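Local coordinates for choline binding protein PCPA (Streptococcus pneumoniae, PDB 4CP6), which is a choline-binding surface protein and vaccine antigen of the pneumococcus, whose leucine-rich repeats probably serve in recognising or attaching to partners at the cell surface, at residues K105-K110 against E129-R134; I153-F158 against I178-F183. All coordinates share one frame; numbering follows the deposited sequence.

Interaction 1: residues K105-K110 against E129-R134; sequences KKIQKK and EKIEDR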
ATOM      1  N   LYS A 105      -3.555  -9.957 -24.823  1.00 12.95           N
ATOM      2  CA  LYS A 105      -3.069  -8.586 -24.722  1.00 13.35           C
ATOM      3  C   LYS A 105      -3.540  -7.889 -23.438  1.00 14.93           C
ATOM      4  O   LYS A 105      -2.931  -6.908 -23.032  1.00 14.71           O
ATOM      5  CB  LYS A 105      -3.523  -7.773 -25.939  1.00 15.06           C
ATOM      6  CG  LYS A 105      -2.721  -6.471 -26.076  1.00 22.02           C
ATOM      7  CD  LYS A 105      -2.875  -5.849 -27.453  1.00 26.82           C
ATOM      8  CE  LYS A 105      -2.170  -4.515 -27.530  1.00 35.23           C
ATOM      9  NZ  LYS A 105      -2.008  -4.044 -28.934  1.00 40.40           N
ATOM     10  N   LYS A 106      -4.649  -8.336 -22.838  1.00 12.99           N
ATOM     11  CA  LYS A 106      -5.171  -7.695 -21.640  1.00 12.39           C
ATOM     12  C   LYS A 106      -5.745  -8.721 -20.715  1.00 13.80           C
ATOM     13  O   LYS A 106      -6.427  -9.644 -21.166  1.00 13.53           O
ATOM     14  CB  LYS A 106      -6.262  -6.684 -22.025  1.00 14.41           C
ATOM     15  CG  LYS A 106      -6.817  -5.896 -20.841  1.00 18.91           C
ATOM     16  CD  LYS A 106      -7.369  -4.538 -21.229  1.00 35.08           C
ATOM     17  CE  LYS A 106      -8.675  -4.620 -21.971  1.00 46.26           C
ATOM     18  NZ  LYS A 106      -9.338  -3.290 -22.094  1.00 57.19           N
ATOM     19  N   ILE A 107      -5.519  -8.554 -19.427  1.00 12.31           N
ATOM     20  CA  ILE A 107      -6.165  -9.305 -18.355  1.00 10.80           C
ATOM     21  C   ILE A 107      -7.096  -8.289 -17.708  1.00 11.91           C
ATOM     22  O   ILE A 107      -6.639  -7.279 -17.150  1.00 12.05           O
ATOM     23  CB  ILE A 107      -5.182  -9.934 -17.354  1.00 12.73           C
ATOM     24  CG1 ILE A 107      -4.353 -11.046 -18.056  1.00 12.47           C
ATOM     25  CG2 ILE A 107      -5.989 -10.504 -16.158  1.00 12.31           C
ATOM     26  CD1 ILE A 107      -3.087 -11.520 -17.259  1.00 14.85           C
ATOM     27  N   GLN A 108      -8.394  -8.478 -17.871  1.00 11.14           N
ATOM     28  CA  GLN A 108      -9.403  -7.580 -17.320  1.00 11.19           C
ATOM     29  C   GLN A 108      -9.437  -7.637 -15.790  1.00 11.71           C
ATOM     30  O   GLN A 108      -8.848  -8.531 -15.164  1.00 11.88           O
ATOM     31  CB  GLN A 108     -10.784  -7.922 -17.893  1.00 12.92           C
ATOM     32  CG  GLN A 108     -10.888  -7.592 -19.384  1.00 13.20           C
ATOM     33  CD  GLN A 108     -12.166  -8.080 -20.024  1.00 16.75           C
ATOM     34  OE1 GLN A 108     -12.246  -8.263 -21.273  1.00 17.31           O
ATOM     35  NE2 GLN A 108     -13.175  -8.313 -19.211  1.00 12.12           N
ATOM     36  N   LYS A 109     -10.165  -6.687 -15.182  1.00 11.18           N
ATOM     37  CA  LYS A 109     -10.239  -6.618 -13.719  1.00 11.57           C
ATOM     38  C   LYS A 109     -10.691  -7.943 -13.133  1.00 11.20           C
ATOM     39  O   LYS A 109     -11.609  -8.580 -13.673  1.00 10.97           O
ATOM     40  CB  LYS A 109     -11.164  -5.487 -13.226  1.00 14.71           C
ATOM     41  CG  LYS A 109     -12.559  -5.505 -13.799  1.00 19.72           C
ATOM     42  CD  LYS A 109     -13.337  -4.261 -13.375  1.00 27.12           C
ATOM     43  CE  LYS A 109     -14.775  -4.423 -13.791  1.00 31.05           C
ATOM     44  NZ  LYS A 109     -15.655  -3.412 -13.146  1.00 39.68           N
ATOM     45  N   LYS A 110     -10.024  -8.395 -12.070  1.00 10.70           N
ATOM     46  CA  LYS A 110     -10.393  -9.647 -11.397  1.00 10.42           C
ATOM     47  C   LYS A 110     -10.357 -10.858 -12.329  1.00 12.82           C
ATOM     48  O   LYS A 110     -11.006 -11.874 -12.035  1.00 12.00           O
ATOM     49  CB  LYS A 110     -11.765  -9.490 -10.706  1.00 12.75           C
ATOM     50  CG  LYS A 110     -11.658  -8.533  -9.517  1.00 13.88           C
ATOM     51  CD  LYS A 110     -12.881  -8.485  -8.663  1.00 21.66           C
ATOM     52  CE  LYS A 110     -12.514  -7.723  -7.412  1.00 16.98           C
ATOM     53  NZ  LYS A 110     -13.636  -7.769  -6.421  1.00 31.59           N
ATOM     54  N   GLU A 129      -0.162  -6.430 -22.518  1.00 12.52           N
ATOM     55  CA  GLU A 129       0.137  -5.008 -22.340  1.00 12.63           C
ATOM     56  C   GLU A 129      -0.406  -4.464 -21.016  1.00 13.88           C
ATOM     57  O   GLU A 129       0.222  -3.550 -20.443  1.00 12.38           O
ATOM     58  CB  GLU A 129      -0.466  -4.231 -23.523  1.00 15.10           C
ATOM     59  CG  GLU A 129      -0.242  -2.726 -23.508  1.00 22.85           C
ATOM     60  CD  GLU A 129      -0.896  -2.017 -24.675  1.00 48.78           C
ATOM     61  OE1 GLU A 129      -0.398  -2.171 -25.813  1.00 43.85           O
ATOM     62  OE2 GLU A 129      -1.927  -1.343 -24.458  1.00 48.17           O
ATOM     63  N   LYS A 130      -1.578  -4.965 -20.570  1.00 11.94           N
ATOM     64  CA  LYS A 130      -2.215  -4.410 -19.374  1.00 11.31           C
ATOM     65  C   LYS A 130      -2.742  -5.524 -18.478  1.00 12.86           C
ATOM     66  O   LYS A 130      -3.393  -6.445 -18.973  1.00 12.33           O
ATOM     67  CB  LYS A 130      -3.441  -3.526 -19.763  1.00 13.29           C
ATOM     68  CG  LYS A 130      -3.143  -2.277 -20.603  1.00 18.54           C
ATOM     69  CD  LYS A 130      -4.443  -1.475 -20.885  1.00 18.97           C
ATOM     70  CE  LYS A 130      -4.167  -0.218 -21.690  1.00 24.20           C
ATOM     71  NZ  LYS A 130      -5.430   0.560 -21.931  1.00 26.42           N
ATOM     72  N   ILE A 131      -2.475  -5.416 -17.174  1.00 10.59           N
ATOM     73  CA  ILE A 131      -3.071  -6.242 -16.140  1.00  9.99           C
ATOM     74  C   ILE A 131      -3.952  -5.230 -15.397  1.00 10.97           C
ATOM     75  O   ILE A 131      -3.426  -4.306 -14.758  1.00 11.47           O
ATOM     76  CB  ILE A 131      -2.016  -6.882 -15.202  1.00 11.29           C
ATOM     77  CG1 ILE A 131      -1.162  -7.907 -15.949  1.00 11.55           C
ATOM     78  CG2 ILE A 131      -2.715  -7.533 -13.980  1.00 12.34           C
ATOM     79  CD1 ILE A 131       0.042  -8.419 -15.105  1.00 14.37           C
ATOM     80  N   GLU A 132      -5.275  -5.397 -15.487  1.00  9.89           N
ATOM     81  CA  GLU A 132      -6.192  -4.452 -14.881  1.00  9.83           C
ATOM     82  C   GLU A 132      -6.407  -4.709 -13.396  1.00 11.24           C
ATOM     83  O   GLU A 132      -5.822  -5.629 -12.814  1.00 11.59           O
ATOM     84  CB  GLU A 132      -7.500  -4.383 -15.682  1.00 11.23           C
ATOM     85  CG  GLU A 132      -7.331  -3.579 -16.978  1.00 11.71           C
ATOM     86  CD  GLU A 132      -7.100  -2.087 -16.773  1.00 13.28           C
ATOM     87  OE1 GLU A 132      -7.407  -1.585 -15.667  1.00 16.07           O
ATOM     88  OE2 GLU A 132      -6.677  -1.418 -17.748  1.00 16.18           O
ATOM     89  N   ASP A 133      -7.206  -3.837 -12.764  1.00 10.35           N
ATOM     90  CA  ASP A 133      -7.380  -3.816 -11.335  1.00 10.11           C
ATOM     91  C   ASP A 133      -7.682  -5.148 -10.725  1.00 10.62           C
ATOM     92  O   ASP A 133      -8.524  -5.886 -11.235  1.00 10.52           O
ATOM     93  CB  ASP A 133      -8.472  -2.824 -10.930  1.00 10.96           C
ATOM     94  CG  ASP A 133      -8.257  -1.402 -11.413  1.00 13.74           C
ATOM     95  OD1 ASP A 133      -7.152  -1.101 -11.945  1.00 16.51           O
ATOM     96  OD2 ASP A 133      -9.102  -0.551 -11.113  1.00 14.97           O
ATOM     97  N   ARG A 134      -7.005  -5.456  -9.620  1.00  9.74           N
ATOM     98  CA  ARG A 134      -7.309  -6.666  -8.840  1.00  9.54           C
ATOM     99  C   ARG A 134      -7.255  -7.955  -9.654  1.00 11.22           C
ATOM    100  O   ARG A 134      -7.928  -8.943  -9.303  1.00 11.73           O
ATOM    101  CB  ARG A 134      -8.662  -6.502  -8.095  1.00 10.47           C
ATOM    102  CG  ARG A 134      -8.578  -5.397  -7.059  1.00 11.47           C
ATOM    103  CD  ARG A 134      -9.846  -5.242  -6.231  1.00 13.30           C
ATOM    104  NE  ARG A 134      -9.656  -4.252  -5.158  1.00 18.31           N
ATOM    105  CZ  ARG A 134      -9.101  -4.529  -3.969  1.00 28.56           C
ATOM    106  NH1 ARG A 134      -8.718  -5.775  -3.674  1.00 22.08           N
ATOM    107  NH2 ARG A 134      -8.944  -3.566  -3.061  1.00 29.53           N
TER
HETATM  108  O   HOH W   1      -7.550  -1.249 -22.858  1.00 38.37           O
HETATM  109  O   HOH W   2      -7.839  -1.556 -20.169  1.00 56.33           O

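Interaction 2: residues I153-F158 against I178-F183; sequences IGTSAF and ISHEAF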
ATOM      1  N   ILE A 153       0.202  -1.957 -14.733  1.00  9.72           N
ATOM      2  CA  ILE A 153      -0.321  -2.837 -13.675  1.00  9.18           C
ATOM      3  C   ILE A 153      -1.356  -2.030 -12.906  1.00 10.69           C
ATOM      4  O   ILE A 153      -1.022  -0.958 -12.385  1.00 10.37           O
ATOM      5  CB  ILE A 153       0.792  -3.341 -12.746  1.00 10.54           C
ATOM      6  CG1 ILE A 153       1.748  -4.269 -13.520  1.00 10.92           C
ATOM      7  CG2 ILE A 153       0.186  -4.016 -11.480  1.00 11.84           C
ATOM      8  CD1 ILE A 153       2.946  -4.735 -12.681  1.00 12.44           C
ATOM      9  N   GLY A 154      -2.592  -2.520 -12.869  1.00  9.46           N
ATOM     10  CA  GLY A 154      -3.709  -1.852 -12.227  1.00  9.27           C
ATOM     11  C   GLY A 154      -3.749  -1.879 -10.712  1.00 10.59           C
ATOM     12  O   GLY A 154      -2.912  -2.490 -10.056  1.00 11.40           O
ATOM     13  N   THR A 155      -4.747  -1.153 -10.168  1.00  9.13           N
ATOM     14  CA  THR A 155      -4.921  -0.964  -8.741  1.00  9.67           C
ATOM     15  C   THR A 155      -5.071  -2.293  -8.042  1.00 11.39           C
ATOM     16  O   THR A 155      -5.846  -3.141  -8.475  1.00  9.74           O
ATOM     17  CB  THR A 155      -6.109  -0.072  -8.506  1.00 11.82           C
ATOM     18  OG1 THR A 155      -5.779   1.213  -9.056  1.00 13.55           O
ATOM     19  CG2 THR A 155      -6.458   0.080  -7.023  1.00 12.73           C
ATOM     20  N   SER A 156      -4.314  -2.482  -6.954  1.00  9.29           N
ATOM     21  CA  SER A 156      -4.434  -3.674  -6.120  1.00  8.93           C
ATOM     22  C   SER A 156      -4.254  -4.963  -6.930  1.00 10.83           C
ATOM     23  O   SER A 156      -4.782  -6.016  -6.535  1.00 10.43           O
ATOM     24  CB  SER A 156      -5.783  -3.664  -5.395  1.00  9.97           C
ATOM     25  OG  SER A 156      -5.792  -2.587  -4.468  1.00 12.12           O
ATOM     26  N   ALA A 157      -3.481  -4.908  -8.033  1.00  9.19           N
ATOM     27  CA  ALA A 157      -3.385  -6.099  -8.891  1.00  8.83           C
ATOM     28  C   ALA A 157      -2.922  -7.361  -8.207  1.00 10.98           C
ATOM     29  O   ALA A 157      -3.437  -8.432  -8.538  1.00 11.09           O
ATOM     30  CB  ALA A 157      -2.498  -5.825 -10.108  1.00 10.78           C
ATOM     31  N   PHE A 158      -1.976  -7.288  -7.270  1.00  9.78           N
ATOM     32  CA  PHE A 158      -1.493  -8.492  -6.584  1.00  9.86           C
ATOM     33  C   PHE A 158      -1.787  -8.439  -5.101  1.00 11.16           C
ATOM     34  O   PHE A 158      -1.293  -9.279  -4.356  1.00 11.83           O
ATOM     35  CB  PHE A 158       0.034  -8.694  -6.810  1.00 10.65           C
ATOM     36  CG  PHE A 158       0.374  -8.954  -8.253  1.00 11.45           C
ATOM     37  CD1 PHE A 158       0.299 -10.240  -8.779  1.00 11.96           C
ATOM     38  CD2 PHE A 158       0.691  -7.904  -9.112  1.00 12.16           C
ATOM     39  CE1 PHE A 158       0.570 -10.484 -10.129  1.00 12.99           C
ATOM     40  CE2 PHE A 158       0.951  -8.145 -10.473  1.00 13.32           C
ATOM     41  CZ  PHE A 158       0.868  -9.436 -10.973  1.00 12.28           C
ATOM     42  N   ILE A 178       2.715   1.506 -12.334  1.00 11.18           N
ATOM     43  CA  ILE A 178       2.262   0.500 -11.359  1.00  9.82           C
ATOM     44  C   ILE A 178       1.319   1.275 -10.462  1.00 10.73           C
ATOM     45  O   ILE A 178       1.740   2.232  -9.800  1.00 11.00           O
ATOM     46  CB  ILE A 178       3.388  -0.161 -10.552  1.00 11.05           C
ATOM     47  CG1 ILE A 178       4.499  -0.681 -11.474  1.00 11.52           C
ATOM     48  CG2 ILE A 178       2.784  -1.274  -9.700  1.00 12.73           C
ATOM     49  CD1 ILE A 178       5.684  -1.324 -10.713  1.00 12.77           C
ATOM     50  N   SER A 179       0.044   0.878 -10.437  1.00  9.21           N
ATOM     51  CA  SER A 179      -0.997   1.604  -9.740  0.50  8.07           C
ATOM     52  C   SER A 179      -1.057   1.385  -8.213  1.00 10.20           C
ATOM     53  O   SER A 179      -0.371   0.541  -7.634  1.00 10.64           O
ATOM     54  CB  SER A 179      -2.329   1.275 -10.396  0.50  9.71           C
ATOM     55  OG  SER A 179      -3.340   2.184 -10.009  0.50  9.12           O
ATOM     56  N   HIS A 180      -1.914   2.171  -7.586  1.00  9.87           N
ATOM     57  CA  HIS A 180      -2.213   2.208  -6.160  1.00 10.03           C
ATOM     58  C   HIS A 180      -2.325   0.796  -5.583  1.00 10.46           C
ATOM     59  O   HIS A 180      -3.064  -0.047  -6.103  1.00 10.17           O
ATOM     60  CB  HIS A 180      -3.566   2.945  -6.009  1.00 11.15           C
ATOM     61  CG  HIS A 180      -4.126   3.164  -4.631  1.00 16.03           C
ATOM     62  ND1 HIS A 180      -5.256   2.487  -4.186  1.00 19.14           N
ATOM     63  CD2 HIS A 180      -3.780   4.091  -3.708  1.00 17.95           C
ATOM     64  CE1 HIS A 180      -5.534   3.004  -2.987  1.00 18.14           C
ATOM     65  NE2 HIS A 180      -4.686   3.982  -2.667  1.00 19.04           N
ATOM     66  N   GLU A 181      -1.604   0.533  -4.483  1.00  9.67           N
ATOM     67  CA  GLU A 181      -1.698  -0.716  -3.716  1.00  9.57           C
ATOM     68  C   GLU A 181      -1.476  -1.978  -4.529  1.00 10.69           C
ATOM     69  O   GLU A 181      -1.888  -3.059  -4.083  1.00  9.82           O
ATOM     70  CB  GLU A 181      -3.047  -0.793  -2.964  1.00 11.21           C
ATOM     71  CG  GLU A 181      -3.199   0.388  -2.006  1.00 11.21           C
ATOM     72  CD  GLU A 181      -4.330   0.349  -1.007  1.00 21.39           C
ATOM     73  OE1 GLU A 181      -4.870  -0.752  -0.784  1.00 21.78           O
ATOM     74  OE2 GLU A 181      -4.570   1.383  -0.343  1.00 18.84           O
ATOM     75  N   ALA A 182      -0.740  -1.892  -5.642  1.00  8.96           N
ATOM     76  CA  ALA A 182      -0.550  -3.112  -6.454  1.00  8.81           C
ATOM     77  C   ALA A 182       0.155  -4.229  -5.702  1.00 10.64           C
ATOM     78  O   ALA A 182      -0.087  -5.403  -6.004  1.00 10.80           O
ATOM     79  CB  ALA A 182       0.187  -2.799  -7.733  1.00 10.80           C
ATOM     80  N   PHE A 183       1.041  -3.861  -4.755  1.00  9.38           N
ATOM     81  CA  PHE A 183       1.841  -4.837  -4.005  1.00  8.98           C
ATOM     82  C   PHE A 183       1.548  -4.735  -2.521  1.00 11.41           C
ATOM     83  O   PHE A 183       2.457  -4.880  -1.688  1.00 11.08           O
ATOM     84  CB  PHE A 183       3.348  -4.590  -4.284  1.00 10.24           C
ATOM     85  CG  PHE A 183       3.732  -4.598  -5.748  1.00 11.49           C
ATOM     86  CD1 PHE A 183       3.303  -5.617  -6.593  1.00 14.36           C
ATOM     87  CD2 PHE A 183       4.530  -3.588  -6.280  1.00 12.33           C
ATOM     88  CE1 PHE A 183       3.622  -5.593  -7.964  1.00 13.79           C
ATOM     89  CE2 PHE A 183       4.891  -3.601  -7.636  1.00 14.43           C
ATOM     90  CZ  PHE A 183       4.420  -4.587  -8.464  1.00 12.12           C
TER
HETATM   91  O   HOH W   3      -5.386  -3.211  -1.873  1.00 20.29           O

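Interaction 1: residues K105-K110 against E129-R134
Lys105 and Glu129 meet at the start of two parallel rungs of the leucine-rich repeat solenoid, BspA type. Lys105 O accepts the N-H of Glu129 at 2.9 Å, with the donor 35° out of the carbonyl plane, and a weak bond from Lys130 N. The two side chains run alongside each other. Both are extended, with CG anti to the backbone N (chi1 -164° in Lys105), and their ends form a long salt bridge, Lys105 NZ to Glu129 OE1 at 4.0 Å.

Lys106 pairs with Lys130, their side chains on the face opposite Ile107 and Ile131. Its chain bends at chi3 (73°), and NZ gives bonds to two waters. One water also accepts from Lys130 NZ; the other donates to Glu132 OE2. The waters thus link two like charges and a carboxylate that probably offsets them.

Ile107 turns to the buried face beside Ile131. Its N-H bonds to Lys130 O at 3.0 Å, and its O takes Glu132 N at 2.9 Å. Past the strands, Lys109 CB comes within 3.3 Å of Asp133 O, while Asp133 OD1 is held by Thr155 N. Lys110 N bonds to Asp133 O. Lys110 and Arg134 lie side by side, Lys110 CE 3.8 Å from Arg134 CD.

Interaction 2: residues I153-F158 against I178-F183
Two consecutive type II beta turns stack here, Gly154 to Ala157 upon Ser179 to Ala182, where each segment leaves its short strand. Just before the turns, Ile153 and Ile178 pair as parallel strand residues. Ile153 O receives the N-H of Ser179 at 2.9 Å. The isoleucine side chains lie alongside, CG2 to CG2, and Ile153 CG2 also meets Ala182 CB at 3.9 Å.

Ser179 is modelled in two conformers. In one of them its OG is anti to the backbone N (chi1 -165°) and shares a hydrogen bond of 2.8 Å with Thr155 OG1. Thr155 CG2 rests at the edge of the His180 ring, in its plane, and Glu181 CG lies over the centre of one face of that ring.

Such regular stacking of equivalent residues is the mark of a leucine-rich repeat solenoid, and the backbone continues it. Ser156 N bonds to His180 O at 2.9 Å, and Ser156 CA approaches Glu181 O at 3.3 Å. A water joins Ser156 OG to Glu181 OE1 and donates to the carboxylate.

Phe158 N bonds to Ala182 O at 3.0 Å, within the carbonyl plane. The phenylalanines point the same way into the interior, Phe158 CD2 at the edge of the Phe183 ring, 3.9 Å from Phe183 CE1. Phe158 also meets the ring of Phe136, the two planes nearly parallel.

From the N terminus, the chain passes 105-110, comes round through strand 119-122 and closes interaction 1 at 129-134. It then runs through strand 143-146 to 153-158, and through strand 166-169 to 178-183, where interaction 2 closes. The two loops follow in series and neither nest nor cross. Their centres lie about 10 Å apart. They share a border: Ile131 O and Gly154 N, and Arg134 N and Thr155 O, probably form hydrogen bonds, and Gly154 CA packs on Asp133 OD1. Four successive rungs of one mixed sheet are thereby joined, from strand 106-107 through 130-131 and 152-153 to 177-178, together with the segments that follow these strands.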